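Local coordinates for group 3 allergen SMIPP-S Yv6023A04 (Sarcoptes scabiei type hominis, PDB 3H7O), which is a catalytically inactivated scabies mite paralogue of trypsin-like S1 serine proteases and probably lacks their proteolytic activity, at residues N88-L93 against V218-D223. The protein carries 3 engineered substitutions. Sequence-based numbering, arbitrary orientation.
Sequences NDIAIL and VSWIQD
Trp220 holds CG anti to the backbone N (chi1 166°), which swings the indole off helix 218-225 toward strand 91-95; Ile92, with CG1 anti to its carbonyl carbon (chi1 -62°) and an extended second torsion, carries CD1 to it from the strand side. That methyl sits over one face of the indole in a CH-pi contact, 4.1 Å from CD1 to the centroid of the six-membered ring and 15° off its normal. The same CD1 also reaches the helix itself, lying 3.9 Å from Ile221 CA and equally near Ile221 CG1. Ile90 approaches the far end of the indole obliquely, its CG2 3.9 Å from Trp220 CZ3, while its CD1 makes a looser contact with Ile221 CD1 at 4.4 Å. Between the two isoleucines, the backbone of Ala91 meets the indole edge, CA 4.3 Å from Trp220 CH2. The helix, close to the C-terminus as in the chymotrypsin-type fold, thus packs on Ile90 and the start of strand 91-95 in the six-stranded N-terminal barrel. Just ahead of it, the Tyr217 hydroxyl is hydrogen-bonded to Asn88 OD1. With no hydrogen bond across the two segments, their attraction probably rests on dispersion and burial of apolar surface.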
ATOM      1  N   ASN A  88      -1.019   0.749 -13.690  1.00 26.00           N
ATOM      2  CA  ASN A  88       0.225   1.228 -13.061  1.00 26.33           C
ATOM      3  C   ASN A  88      -0.049   2.080 -11.818  1.00 26.15           C
ATOM      4  O   ASN A  88       0.455   3.196 -11.686  1.00 26.24           O
ATOM      5  CB  ASN A  88       1.095   2.001 -14.064  1.00 25.76           C
ATOM      6  CG  ASN A  88       1.429   1.185 -15.297  1.00 28.32           C
ATOM      7  OD1 ASN A  88       1.791   0.014 -15.199  1.00 28.31           O
ATOM      8  ND2 ASN A  88       1.303   1.799 -16.467  1.00 25.29           N
ATOM      9  N   ASP A  89      -0.855   1.534 -10.914  1.00 27.21           N
ATOM     10  CA  ASP A  89      -1.285   2.240  -9.715  1.00 27.21           C
ATOM     11  C   ASP A  89      -0.247   2.091  -8.607  1.00 27.76           C
ATOM     12  O   ASP A  89      -0.497   1.476  -7.564  1.00 28.84           O
ATOM     13  CB  ASP A  89      -2.650   1.720  -9.268  1.00 27.59           C
ATOM     14  CG  ASP A  89      -3.365   2.676  -8.334  1.00 29.62           C
ATOM     15  OD1 ASP A  89      -2.809   3.750  -8.009  1.00 29.25           O
ATOM     16  OD2 ASP A  89      -4.494   2.344  -7.929  1.00 28.68           O
ATOM     17  N   ILE A  90       0.916   2.682  -8.850  1.00 27.64           N
ATOM     18  CA  ILE A  90       2.063   2.570  -7.967  1.00 27.64           C
ATOM     19  C   ILE A  90       2.855   3.888  -8.016  1.00 27.53           C
ATOM     20  O   ILE A  90       2.963   4.520  -9.071  1.00 28.80           O
ATOM     21  CB  ILE A  90       2.931   1.340  -8.360  1.00 27.60           C
ATOM     22  CG1 ILE A  90       3.972   1.028  -7.280  1.00 28.64           C
ATOM     23  CG2 ILE A  90       3.543   1.511  -9.774  1.00 29.72           C
ATOM     24  CD1 ILE A  90       4.665  -0.314  -7.462  1.00 32.17           C
ATOM     25  N   ALA A  91       3.373   4.315  -6.869  1.00 26.28           N
ATOM     26  CA  ALA A  91       4.088   5.584  -6.781  1.00 26.09           C
ATOM     27  C   ALA A  91       5.149   5.539  -5.703  1.00 26.31           C
ATOM     28  O   ALA A  91       4.984   4.865  -4.682  1.00 26.80           O
ATOM     29  CB  ALA A  91       3.115   6.728  -6.506  1.00 26.04           C
ATOM     30  N   ILE A  92       6.236   6.267  -5.935  1.00 26.32           N
ATOM     31  CA  ILE A  92       7.284   6.421  -4.935  1.00 26.60           C
ATOM     32  C   ILE A  92       7.286   7.857  -4.426  1.00 26.73           C
ATOM     33  O   ILE A  92       7.312   8.806  -5.213  1.00 26.33           O
ATOM     34  CB  ILE A  92       8.672   6.029  -5.491  1.00 26.87           C
ATOM     35  CG1 ILE A  92       8.673   4.546  -5.884  1.00 29.14           C
ATOM     36  CG2 ILE A  92       9.767   6.299  -4.447  1.00 25.97           C
ATOM     37  CD1 ILE A  92       9.864   4.114  -6.728  1.00 33.38           C
ATOM     38  N   LEU A  93       7.223   8.003  -3.107  1.00 26.71           N
ATOM     39  CA  LEU A  93       7.315   9.311  -2.477  1.00 27.14           C
ATOM     40  C   LEU A  93       8.743   9.539  -2.002  1.00 26.57           C
ATOM     41  O   LEU A  93       9.293   8.711  -1.279  1.00 27.07           O
ATOM     42  CB  LEU A  93       6.333   9.418  -1.303  1.00 27.34           C
ATOM     43  CG  LEU A  93       4.861   9.073  -1.575  1.00 30.10           C
ATOM     44  CD1 LEU A  93       4.035   9.201  -0.306  1.00 26.87           C
ATOM     45  CD2 LEU A  93       4.267   9.933  -2.685  1.00 28.94           C
ATOM     46  N   VAL A 218      10.195  -3.529  -9.946  1.00 29.01           N
ATOM     47  CA  VAL A 218      11.352  -3.485  -9.052  1.00 30.56           C
ATOM     48  C   VAL A 218      12.603  -2.884  -9.715  1.00 31.29           C
ATOM     49  O   VAL A 218      13.431  -2.281  -9.035  1.00 30.40           O
ATOM     50  CB  VAL A 218      11.609  -4.855  -8.350  1.00 30.71           C
ATOM     51  CG1 VAL A 218      12.362  -5.806  -9.244  1.00 29.89           C
ATOM     52  CG2 VAL A 218      12.349  -4.652  -7.034  1.00 33.90           C
ATOM     53  N   SER A 219      12.714  -3.023 -11.037  1.00 31.77           N
ATOM     54  CA  SER A 219      13.785  -2.374 -11.794  1.00 33.07           C
ATOM     55  C   SER A 219      13.653  -0.849 -11.723  1.00 32.98           C
ATOM     56  O   SER A 219      14.635  -0.139 -11.482  1.00 32.42           O
ATOM     57  CB  SER A 219      13.774  -2.848 -13.249  1.00 32.59           C
ATOM     58  OG  SER A 219      14.817  -2.242 -13.984  1.00 37.58           O
ATOM     59  N   TRP A 220      12.429  -0.364 -11.924  1.00 32.89           N
ATOM     60  CA  TRP A 220      12.111   1.058 -11.837  1.00 33.47           C
ATOM     61  C   TRP A 220      12.284   1.582 -10.406  1.00 33.35           C
ATOM     62  O   TRP A 220      12.837   2.665 -10.205  1.00 33.29           O
ATOM     63  CB  TRP A 220      10.687   1.307 -12.356  1.00 33.65           C
ATOM     64  CG  TRP A 220      10.119   2.663 -12.027  1.00 36.45           C
ATOM     65  CD1 TRP A 220      10.514   3.868 -12.540  1.00 38.78           C
ATOM     66  CD2 TRP A 220       9.048   2.945 -11.114  1.00 37.24           C
ATOM     67  NE1 TRP A 220       9.756   4.884 -12.001  1.00 40.53           N
ATOM     68  CE2 TRP A 220       8.849   4.346 -11.125  1.00 36.90           C
ATOM     69  CE3 TRP A 220       8.236   2.152 -10.292  1.00 37.09           C
ATOM     70  CZ2 TRP A 220       7.872   4.971 -10.342  1.00 37.55           C
ATOM     71  CZ3 TRP A 220       7.262   2.775  -9.511  1.00 38.75           C
ATOM     72  CH2 TRP A 220       7.091   4.172  -9.545  1.00 37.85           C
ATOM     73  N   ILE A 221      11.822   0.804  -9.426  1.00 32.77           N
ATOM     74  CA  ILE A 221      11.971   1.146  -8.003  1.00 33.21           C
ATOM     75  C   ILE A 221      13.449   1.276  -7.613  1.00 34.17           C
ATOM     76  O   ILE A 221      13.840   2.250  -6.963  1.00 34.96           O
ATOM     77  CB  ILE A 221      11.242   0.122  -7.086  1.00 32.82           C
ATOM     78  CG1 ILE A 221       9.724   0.221  -7.271  1.00 32.12           C
ATOM     79  CG2 ILE A 221      11.603   0.341  -5.611  1.00 32.21           C
ATOM     80  CD1 ILE A 221       8.952  -0.982  -6.756  1.00 31.21           C
ATOM     81  N   GLN A 222      14.262   0.304  -8.023  1.00 34.89           N
ATOM     82  CA  GLN A 222      15.706   0.324  -7.758  1.00 35.81           C
ATOM     83  C   GLN A 222      16.386   1.561  -8.346  1.00 35.60           C
ATOM     84  O   GLN A 222      17.270   2.138  -7.714  1.00 35.29           O
ATOM     85  CB  GLN A 222      16.385  -0.945  -8.282  1.00 36.18           C
ATOM     86  CG  GLN A 222      16.188  -2.176  -7.408  1.00 39.32           C
ATOM     87  CD  GLN A 222      16.652  -3.465  -8.078  1.00 45.18           C
ATOM     88  OE1 GLN A 222      17.002  -3.483  -9.262  1.00 45.76           O
ATOM     89  NE2 GLN A 222      16.651  -4.554  -7.318  1.00 46.67           N
ATOM     90  N   ASP A 223      15.961   1.962  -9.544  1.00 35.99           N
ATOM     91  CA  ASP A 223      16.456   3.183 -10.190  1.00 36.70           C
ATOM     92  C   ASP A 223      16.160   4.446  -9.382  1.00 36.56           C
ATOM     93  O   ASP A 223      16.989   5.352  -9.310  1.00 37.18           O
ATOM     94  CB  ASP A 223      15.880   3.323 -11.604  1.00 37.06           C
ATOM     95  CG  ASP A 223      16.530   2.381 -12.602  1.00 39.23           C
ATOM     96  OD1 ASP A 223      17.634   1.865 -12.320  1.00 40.15           O
ATOM     97  OD2 ASP A 223      15.933   2.159 -13.677  1.00 41.17           O
TER